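Local structure of suppressor of fused homolog (Drosophila melanogaster, 6LPH) at residues A[34-39]-A[126-131]; A[53-58]-A[135-140]; A[100-105]-A[141-146]. The protein probably binds and sequesters DNA-binding transcription factors, and is captured here, as the N-terminal part of the whole protein, in complex with Fused. One frame throughout, in Å; residues are numbered along the deposited sequence.

How the contacts relate
Along the chain the first segments come in the order 34-39, 53-58, 100-105 and their partners follow in the same order, 126-131, 135-140, 141-146, so the three contacts all cross one another. Their centres run nearly in a row: about 10 Å from contact 1 to contact 2, about 11 Å from contact 2 to contact 3, and about 21 Å between the outer two. All reach the same mixed sheet. Contacts 1 and 2 meet where strands 36-40 and 54-60 pair, while contacts 2 and 3 share helix 131-146. The row thus leads from an edge strand, extended by the bound peptide, into the strand-helix core of this N-terminal part.

Contact 1: A[34-39]-A[126-131]; sequences NPLQVT and QRPPTW
The edge strand 36-40 of the mixed sheet meets the loop before helix 131-146 through two side-chain pairs, L36 with P128 and V38 with T130. L36 sends CD2 to the P128 ring, reaching CD at 3.8 Å, and the two side chains cross obliquely. The same methyl lies 4.3 Å from NE of R127, whose guanidinium comes to L36 by its NE end and then runs on past. Proline suits this place: its ring offers carbon to L36 and also packs on W72 of strand 71-77.

On its inner edge the strand pairs with 54-60, with backbone hydrogen bonds from L36 to M57 and from V38 to I55. On its other edge residues 36-39 pair antiparallel with a strand of the bound peptide, so the sheet continues into the partner. Farther along, V38 CG2 and T130 CG2 meet at 4.1 Å, the side chains crossing at about a right angle. The two branches of T130 divide the work: with chi1 at 54°, OG1 sits between the backbone N and the carbonyl carbon and hydrogen-bonds a polar side chain of the peptide, while CG2 serves the apolar contact. A beta-branched valine presents just such a short, stiff methyl surface.

Contact 2: A[53-58]-A[135-140]; sequences DYISMY and LLQAIG
I55 holds CG2 anti to its backbone N and CG1 beside it (chi1 -65°), a setting that spreads its methyl CG2 and its longer CG1-CD1 arm toward two successive residues of helix 131-146, L136 and Q137. CG2 meets CD1 of L136 at 4.0 Å, the two aliphatic side chains meeting at a slant. The longer arm ends in CD1, which lies 4.0 Å from NE2 of Q137. Q137 leaves the helix aslant, and its bend at chi2 (-75°) turns the amide toward the strand.

No hydrogen bond joins the two segments, so the contact rests on the fit of side chains. Isoleucine suits a strand residue that must cover two helix positions at once, and leucine, forked at its end, can turn one methyl, CD1, to the strand. Glutamine has a double role. Its methylenes and amide lie in a buried place, where Q137 also packs on an apolar side chain of the bound peptide, and the polar end is satisfied nearby: OE1 accepts from the backbone N of L52, just before the strand, and NE2 also has a hydrogen-bond partner in a residue flanking one of the segments. The amide therefore ties the helix to the chain entering the strand, where D53 and Y54 both face F77 in a classic beta bulge.

Strand 54-60 lies between strands 36-40 and 71-77, with I55 turned to helix 131-146, while Y54 and Y58 touch L18 and L25 of helix 16-28.

Contact 3: A[100-105]-A[141-146]; sequences MGFELT and RYCFQT
Y142 O, in the helix turn that carries C143 and F144, accepts two bonds from T146. T146 N bonds to it at 2.9 Å in the usual helical way, and T146 OG1 adds a bond of 3.0 Å from 36° above the carbonyl plane. A threonine near the helix end can thus return its hydroxyl to the preceding turn.

Across the contact M100 sets its sulfur against two successive helix residues: SD is 4.0 Å from C143 CB and 3.8 Å from F144 CD1, an oblique Met-aromatic contact. The bend at chi3 (84°) carries CE on to C143 O, 3.6 Å away. Methionine suits the place, its long, unbranched thioether setting SD beside a ring while CE reaches the helix backbone. With an alanine here, C143 CB and the F144 ring would probably lose their sulfur neighbour and a gap would open beside the helix. The C143 sulfur in turn meets F102 at the ring edge, SG lying 3.9 Å from CZ. The chain turns its corner at M100 and G101; at G101's positive phi (94°) a CB would press on M100 O, so glycine suits the place.

Strand 97-109 runs between strands 71-77 and 189-199, F102 touching C194 and L104 reaching L136 and I139 of helix 131-146.

Contact 1: A[34-39]-A[126-131]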
loop_
_atom_site.group_PDB
_atom_site.type_symbol
_atom_site.label_atom_id
_atom_site.label_comp_id
_atom_site.label_asym_id
_atom_site.label_seq_id
_atom_site.Cartn_x
_atom_site.Cartn_y
_atom_site.Cartn_z
ATOM N N ASN A 34 0.817 -18.491 3.121
ATOM C CA ASN A 34 0.659 -18.568 1.668
ATOM C C ASN A 34 -0.429 -17.596 1.186
ATOM O O ASN A 34 -1.490 -18.019 0.723
ATOM C CB ASN A 34 0.405 -20.027 1.236
ATOM C CG ASN A 34 0.441 -20.224 -0.281
ATOM O OD1 ASN A 34 1.104 -19.490 -1.022
ATOM N ND2 ASN A 34 -0.289 -21.228 -0.746
ATOM N N PRO A 35 -0.152 -16.278 1.300
ATOM C CA PRO A 35 -1.137 -15.272 0.933
ATOM C C PRO A 35 -1.332 -15.255 -0.579
ATOM O O PRO A 35 -0.449 -15.724 -1.335
ATOM C CB PRO A 35 -0.476 -13.957 1.374
ATOM C CG PRO A 35 1.011 -14.238 1.286
ATOM C CD PRO A 35 1.129 -15.668 1.730
ATOM N N LEU A 36 -2.496 -14.770 -1.002
ATOM C CA LEU A 36 -2.698 -14.376 -2.381
ATOM C C LEU A 36 -1.704 -13.283 -2.769
ATOM O O LEU A 36 -1.415 -12.399 -1.968
ATOM C CB LEU A 36 -4.100 -13.788 -2.530
ATOM C CG LEU A 36 -5.321 -14.523 -3.089
ATOM C CD1 LEU A 36 -5.115 -16.000 -3.386
ATOM C CD2 LEU A 36 -6.542 -14.250 -2.230
ATOM N N GLN A 37 -1.209 -13.344 -4.005
ATOM C CA GLN A 37 -0.459 -12.245 -4.588
ATOM C C GLN A 37 -1.056 -11.817 -5.914
ATOM O O GLN A 37 -1.542 -12.637 -6.675
ATOM C CB GLN A 37 0.987 -12.624 -4.827
ATOM C CG GLN A 37 1.726 -13.058 -3.572
ATOM C CD GLN A 37 3.222 -13.103 -3.779
ATOM O OE1 GLN A 37 3.751 -13.894 -4.593
ATOM N NE2 GLN A 37 3.918 -12.257 -3.054
ATOM N N VAL A 38 -0.999 -10.524 -6.190
ATOM C CA VAL A 38 -1.198 -10.045 -7.551
ATOM C C VAL A 38 0.197 -10.073 -8.182
ATOM O O VAL A 38 1.128 -9.427 -7.694
ATOM C CB VAL A 38 -1.840 -8.637 -7.596
ATOM C CG1 VAL A 38 -1.936 -8.129 -9.039
ATOM C CG2 VAL A 38 -3.248 -8.671 -7.008
ATOM N N THR A 39 0.319 -10.830 -9.264
ATOM C CA THR A 39 1.590 -11.162 -9.894
ATOM C C THR A 39 1.629 -10.586 -11.329
ATOM O O THR A 39 0.679 -10.743 -12.100
ATOM C CB THR A 39 1.727 -12.692 -9.916
ATOM O OG1 THR A 39 1.648 -13.179 -8.559
ATOM C CG2 THR A 39 3.031 -13.115 -10.529
ATOM N N GLN A 126 -13.380 -14.968 2.092
ATOM C CA GLN A 126 -13.548 -13.720 1.326
ATOM C C GLN A 126 -12.233 -13.212 0.666
ATOM O O GLN A 126 -11.182 -13.171 1.287
ATOM C CB GLN A 126 -14.219 -12.644 2.209
ATOM C CG GLN A 126 -13.273 -11.790 3.049
ATOM C CD GLN A 126 -13.539 -11.807 4.558
ATOM O OE1 GLN A 126 -12.898 -11.057 5.345
ATOM N NE2 GLN A 126 -14.474 -12.674 4.984
ATOM N N ARG A 127 -12.296 -12.863 -0.608
ATOM C CA ARG A 127 -11.128 -12.393 -1.369
ATOM C C ARG A 127 -10.870 -10.893 -1.082
ATOM O O ARG A 127 -11.804 -10.120 -1.044
ATOM C CB ARG A 127 -11.406 -12.644 -2.855
ATOM C CG ARG A 127 -10.224 -12.483 -3.807
ATOM C CD ARG A 127 -10.247 -13.635 -4.800
ATOM N NE ARG A 127 -10.415 -14.885 -4.057
ATOM C CZ ARG A 127 -10.742 -16.053 -4.584
ATOM N NH1 ARG A 127 -10.952 -16.173 -5.893
ATOM N NH2 ARG A 127 -10.865 -17.107 -3.788
ATOM N N PRO A 128 -9.611 -10.478 -0.856
ATOM C CA PRO A 128 -9.353 -9.042 -0.703
ATOM C C PRO A 128 -9.637 -8.322 -2.019
ATOM O O PRO A 128 -9.467 -8.931 -3.083
ATOM C CB PRO A 128 -7.835 -8.967 -0.450
ATOM C CG PRO A 128 -7.420 -10.369 -0.077
ATOM C CD PRO A 128 -8.376 -11.280 -0.778
ATOM N N PRO A 129 -10.047 -7.040 -1.965
ATOM C CA PRO A 129 -10.121 -6.251 -3.200
ATOM C C PRO A 129 -8.747 -6.166 -3.846
ATOM O O PRO A 129 -7.723 -6.168 -3.136
ATOM C CB PRO A 129 -10.550 -4.870 -2.716
ATOM C CG PRO A 129 -11.074 -5.045 -1.343
ATOM C CD PRO A 129 -10.353 -6.229 -0.774
ATOM N N THR A 130 -8.708 -6.143 -5.176
ATOM C CA THR A 130 -7.431 -6.137 -5.873
ATOM C C THR A 130 -7.145 -4.774 -6.463
ATOM O O THR A 130 -6.045 -4.514 -6.928
ATOM C CB THR A 130 -7.338 -7.222 -6.977
ATOM O OG1 THR A 130 -8.457 -7.092 -7.871
ATOM C CG2 THR A 130 -7.335 -8.640 -6.389
ATOM N N TRP A 131 -8.117 -3.876 -6.418
ATOM C CA TRP A 131 -7.875 -2.518 -6.930
ATOM C C TRP A 131 -6.656 -1.810 -6.328
ATOM O O TRP A 131 -6.014 -1.034 -7.035
ATOM C CB TRP A 131 -9.155 -1.652 -6.942
ATOM C CG TRP A 131 -9.625 -1.239 -5.554
ATOM C CD1 TRP A 131 -10.663 -1.787 -4.810
ATOM C CD2 TRP A 131 -9.057 -0.173 -4.696
ATOM N NE1 TRP A 131 -10.780 -1.152 -3.598
ATOM C CE2 TRP A 131 -9.846 -0.178 -3.462
ATOM C CE3 TRP A 131 -8.005 0.742 -4.824
ATOM C CZ2 TRP A 131 -9.600 0.721 -2.421
ATOM C CZ3 TRP A 131 -7.764 1.641 -3.769
ATOM C CH2 TRP A 131 -8.524 1.615 -2.591
#

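Contact 2: A[53-58]-A[135-140]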
loop_
_atom_site.group_PDB
_atom_site.type_symbol
_atom_site.label_atom_id
_atom_site.label_comp_id
_atom_site.label_asym_id
_atom_site.label_seq_id
_atom_site.Cartn_x
_atom_site.Cartn_y
_atom_site.Cartn_z
ATOM N N ASP A 53 6.819 -6.521 -9.265
ATOM C CA ASP A 53 6.709 -7.915 -9.679
ATOM C C ASP A 53 5.550 -8.625 -8.979
ATOM O O ASP A 53 4.908 -9.496 -9.591
ATOM C CB ASP A 53 8.007 -8.676 -9.376
ATOM C CG ASP A 53 9.203 -8.218 -10.236
ATOM O OD1 ASP A 53 9.115 -7.336 -11.145
ATOM O OD2 ASP A 53 10.280 -8.768 -9.979
ATOM N N TYR A 54 5.306 -8.281 -7.709
ATOM C CA TYR A 54 4.284 -8.953 -6.876
ATOM C C TYR A 54 3.706 -7.941 -5.879
ATOM O O TYR A 54 4.405 -7.013 -5.473
ATOM C CB TYR A 54 4.869 -10.127 -6.024
ATOM C CG TYR A 54 5.805 -11.061 -6.763
ATOM C CD1 TYR A 54 7.200 -10.939 -6.620
ATOM C CD2 TYR A 54 5.304 -12.030 -7.627
ATOM C CE1 TYR A 54 8.076 -11.776 -7.315
ATOM C CE2 TYR A 54 6.151 -12.863 -8.338
ATOM C CZ TYR A 54 7.533 -12.731 -8.170
ATOM O OH TYR A 54 8.376 -13.555 -8.863
ATOM N N ILE A 55 2.447 -8.152 -5.475
ATOM C CA ILE A 55 1.832 -7.464 -4.345
ATOM C C ILE A 55 1.167 -8.536 -3.494
ATOM O O ILE A 55 0.249 -9.225 -3.946
ATOM C CB ILE A 55 0.838 -6.375 -4.799
ATOM C CG1 ILE A 55 1.645 -5.302 -5.545
ATOM C CG2 ILE A 55 0.083 -5.757 -3.599
ATOM C CD1 ILE A 55 0.913 -4.674 -6.674
ATOM N N SER A 56 1.664 -8.718 -2.280
ATOM C CA SER A 56 1.016 -9.644 -1.355
ATOM C C SER A 56 -0.197 -8.990 -0.710
ATOM O O SER A 56 -0.200 -7.793 -0.449
ATOM C CB SER A 56 1.970 -10.057 -0.235
ATOM O OG SER A 56 2.921 -10.979 -0.725
ATOM N N MET A 57 -1.198 -9.798 -0.387
ATOM C CA MET A 57 -2.418 -9.279 0.266
ATOM C C MET A 57 -2.685 -10.111 1.503
ATOM O O MET A 57 -2.748 -11.345 1.407
ATOM C CB MET A 57 -3.597 -9.380 -0.710
ATOM C CG MET A 57 -3.290 -8.750 -2.073
ATOM S SD MET A 57 -4.801 -8.613 -3.088
ATOM C CE MET A 57 -4.948 -10.313 -3.622
ATOM N N TYR A 58 -2.804 -9.464 2.667
ATOM C CA TYR A 58 -3.073 -10.189 3.900
ATOM C C TYR A 58 -4.354 -9.679 4.543
ATOM O O TYR A 58 -4.721 -8.527 4.359
ATOM C CB TYR A 58 -1.921 -9.979 4.903
ATOM C CG TYR A 58 -0.637 -10.686 4.558
ATOM C CD1 TYR A 58 0.378 -10.037 3.817
ATOM C CD2 TYR A 58 -0.424 -12.005 4.967
ATOM C CE1 TYR A 58 1.562 -10.690 3.494
ATOM C CE2 TYR A 58 0.777 -12.659 4.681
ATOM C CZ TYR A 58 1.760 -12.008 3.953
ATOM O OH TYR A 58 2.926 -12.681 3.653
ATOM N N LEU A 135 -3.196 0.814 -7.756
ATOM C CA LEU A 135 -2.788 2.021 -7.085
ATOM C C LEU A 135 -1.274 1.941 -6.787
ATOM O O LEU A 135 -0.524 2.892 -7.109
ATOM C CB LEU A 135 -3.591 2.217 -5.784
ATOM C CG LEU A 135 -3.089 3.383 -4.907
ATOM C CD1 LEU A 135 -3.283 4.728 -5.588
ATOM C CD2 LEU A 135 -3.743 3.363 -3.518
ATOM N N LEU A 136 -0.826 0.817 -6.207
ATOM C CA LEU A 136 0.592 0.668 -5.905
ATOM C C LEU A 136 1.452 0.612 -7.163
ATOM O O LEU A 136 2.530 1.178 -7.154
ATOM C CB LEU A 136 0.884 -0.563 -5.014
ATOM C CG LEU A 136 0.102 -0.618 -3.683
ATOM C CD1 LEU A 136 0.499 -1.807 -2.831
ATOM C CD2 LEU A 136 0.293 0.683 -2.914
ATOM N N GLN A 137 0.977 -0.035 -8.238
ATOM C CA GLN A 137 1.744 -0.023 -9.499
ATOM C C GLN A 137 1.929 1.403 -10.000
ATOM O O GLN A 137 3.032 1.772 -10.420
ATOM C CB GLN A 137 1.118 -0.864 -10.604
ATOM C CG GLN A 137 1.070 -2.347 -10.357
ATOM C CD GLN A 137 2.422 -3.040 -10.519
ATOM O OE1 GLN A 137 3.465 -2.391 -10.742
ATOM N NE2 GLN A 137 2.406 -4.382 -10.406
ATOM N N ALA A 138 0.858 2.194 -9.927
ATOM C CA ALA A 138 0.858 3.563 -10.435
ATOM C C ALA A 138 1.787 4.440 -9.569
ATOM O O ALA A 138 2.526 5.284 -10.095
ATOM C CB ALA A 138 -0.562 4.139 -10.468
ATOM N N ILE A 139 1.754 4.246 -8.251
ATOM C CA ILE A 139 2.678 4.991 -7.385
ATOM C C ILE A 139 4.119 4.543 -7.662
ATOM O O ILE A 139 5.031 5.378 -7.767
ATOM C CB ILE A 139 2.321 4.899 -5.874
ATOM C CG1 ILE A 139 0.947 5.544 -5.603
ATOM C CG2 ILE A 139 3.446 5.519 -4.999
ATOM C CD1 ILE A 139 0.330 5.079 -4.288
ATOM N N GLY A 140 4.311 3.235 -7.804
ATOM C CA GLY A 140 5.583 2.689 -8.262
ATOM C C GLY A 140 6.110 3.334 -9.540
ATOM O O GLY A 140 7.284 3.704 -9.600
#

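Contact 3: A[100-105]-A[141-146]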
loop_
_atom_site.group_PDB
_atom_site.type_symbol
_atom_site.label_atom_id
_atom_site.label_comp_id
_atom_site.label_asym_id
_atom_site.label_seq_id
_atom_site.Cartn_x
_atom_site.Cartn_y
_atom_site.Cartn_z
ATOM N N MET A 100 15.386 1.486 -4.669
ATOM C CA MET A 100 14.927 2.786 -4.164
ATOM C C MET A 100 14.913 2.877 -2.631
ATOM O O MET A 100 14.790 3.965 -2.086
ATOM C CB MET A 100 13.564 3.188 -4.769
ATOM C CG MET A 100 13.638 3.328 -6.284
ATOM S SD MET A 100 12.307 4.350 -6.949
ATOM C CE MET A 100 13.001 5.998 -6.715
ATOM N N GLY A 101 15.056 1.751 -1.940
ATOM C CA GLY A 101 15.261 1.774 -0.484
ATOM C C GLY A 101 13.968 1.640 0.311
ATOM O O GLY A 101 13.954 1.803 1.550
ATOM N N PHE A 102 12.881 1.340 -0.401
ATOM C CA PHE A 102 11.604 1.137 0.254
ATOM C C PHE A 102 10.674 0.232 -0.566
ATOM O O PHE A 102 10.956 -0.030 -1.749
ATOM C CB PHE A 102 10.931 2.499 0.534
ATOM C CG PHE A 102 10.436 3.196 -0.707
ATOM C CD1 PHE A 102 9.122 3.051 -1.125
ATOM C CD2 PHE A 102 11.301 3.978 -1.463
ATOM C CE1 PHE A 102 8.665 3.696 -2.263
ATOM C CE2 PHE A 102 10.852 4.606 -2.607
ATOM C CZ PHE A 102 9.540 4.463 -3.008
ATOM N N GLU A 103 9.620 -0.283 0.085
ATOM C CA GLU A 103 8.467 -0.844 -0.617
ATOM C C GLU A 103 7.235 -0.135 -0.107
ATOM O O GLU A 103 7.258 0.480 0.967
ATOM C CB GLU A 103 8.316 -2.380 -0.442
ATOM C CG GLU A 103 9.480 -3.202 -1.063
ATOM C CD GLU A 103 9.488 -3.265 -2.586
ATOM O OE1 GLU A 103 8.565 -2.715 -3.281
ATOM O OE2 GLU A 103 10.421 -3.926 -3.105
ATOM N N LEU A 104 6.160 -0.221 -0.902
ATOM C CA LEU A 104 4.901 0.382 -0.544
ATOM C C LEU A 104 4.012 -0.589 0.239
ATOM O O LEU A 104 3.942 -1.791 -0.098
ATOM C CB LEU A 104 4.140 0.760 -1.813
ATOM C CG LEU A 104 4.850 1.830 -2.677
ATOM C CD1 LEU A 104 4.146 1.991 -4.017
ATOM C CD2 LEU A 104 4.912 3.170 -1.936
ATOM N N THR A 105 3.343 -0.075 1.275
ATOM C CA THR A 105 2.251 -0.813 1.904
ATOM C C THR A 105 0.944 0.008 1.918
ATOM O O THR A 105 0.957 1.232 1.704
ATOM C CB THR A 105 2.586 -1.344 3.312
ATOM O OG1 THR A 105 2.476 -0.290 4.264
ATOM C CG2 THR A 105 4.043 -1.938 3.384
ATOM N N ARG A 141 5.256 3.490 -10.553
ATOM C CA ARG A 141 5.680 4.131 -11.819
ATOM C C ARG A 141 6.080 5.573 -11.592
ATOM O O ARG A 141 7.066 6.042 -12.142
ATOM C CB ARG A 141 4.577 4.095 -12.895
ATOM C CG ARG A 141 4.617 2.878 -13.801
ATOM C CD ARG A 141 3.570 2.962 -14.916
ATOM N NE ARG A 141 2.210 2.969 -14.364
ATOM C CZ ARG A 141 1.510 1.875 -14.070
ATOM N NH1 ARG A 141 2.027 0.681 -14.302
ATOM N NH2 ARG A 141 0.295 1.966 -13.542
ATOM N N TYR A 142 5.313 6.265 -10.756
ATOM C CA TYR A 142 5.557 7.658 -10.456
ATOM C C TYR A 142 6.984 7.785 -9.856
ATOM O O TYR A 142 7.800 8.597 -10.323
ATOM C CB TYR A 142 4.463 8.151 -9.489
ATOM C CG TYR A 142 4.730 9.505 -8.889
ATOM C CD1 TYR A 142 4.913 10.625 -9.709
ATOM C CD2 TYR A 142 4.798 9.677 -7.512
ATOM C CE1 TYR A 142 5.143 11.879 -9.165
ATOM C CE2 TYR A 142 5.029 10.940 -6.953
ATOM C CZ TYR A 142 5.206 12.023 -7.791
ATOM O OH TYR A 142 5.440 13.270 -7.269
ATOM N N CYS A 143 7.295 6.936 -8.876
ATOM C CA CYS A 143 8.632 6.941 -8.262
ATOM C C CYS A 143 9.763 6.619 -9.257
ATOM O O CYS A 143 10.802 7.302 -9.256
ATOM C CB CYS A 143 8.683 5.989 -7.056
ATOM S SG CYS A 143 7.660 6.583 -5.700
ATOM N N PHE A 144 9.568 5.602 -10.106
ATOM C CA PHE A 144 10.583 5.247 -11.123
ATOM C C PHE A 144 10.790 6.395 -12.103
ATOM O O PHE A 144 11.918 6.754 -12.443
ATOM C CB PHE A 144 10.202 3.971 -11.906
ATOM C CG PHE A 144 10.588 2.671 -11.231
ATOM C CD1 PHE A 144 10.634 2.553 -9.858
ATOM C CD2 PHE A 144 10.877 1.534 -12.000
ATOM C CE1 PHE A 144 10.981 1.343 -9.246
ATOM C CE2 PHE A 144 11.211 0.327 -11.394
ATOM C CZ PHE A 144 11.273 0.231 -10.007
ATOM N N GLN A 145 9.690 6.981 -12.557
ATOM C CA GLN A 145 9.766 7.979 -13.606
ATOM C C GLN A 145 10.306 9.311 -13.128
ATOM O O GLN A 145 11.005 9.993 -13.882
ATOM C CB GLN A 145 8.421 8.120 -14.306
ATOM C CG GLN A 145 8.146 6.894 -15.176
ATOM C CD GLN A 145 6.705 6.757 -15.635
ATOM O OE1 GLN A 145 5.840 7.565 -15.284
ATOM N NE2 GLN A 145 6.439 5.717 -16.422
ATOM N N THR A 146 10.031 9.685 -11.882
ATOM C CA THR A 146 10.614 10.928 -11.377
ATOM C C THR A 146 11.962 10.726 -10.652
ATOM O O THR A 146 12.749 11.671 -10.521
ATOM C CB THR A 146 9.640 11.711 -10.469
ATOM O OG1 THR A 146 9.374 10.936 -9.303
ATOM C CG2 THR A 146 8.307 12.019 -11.184
#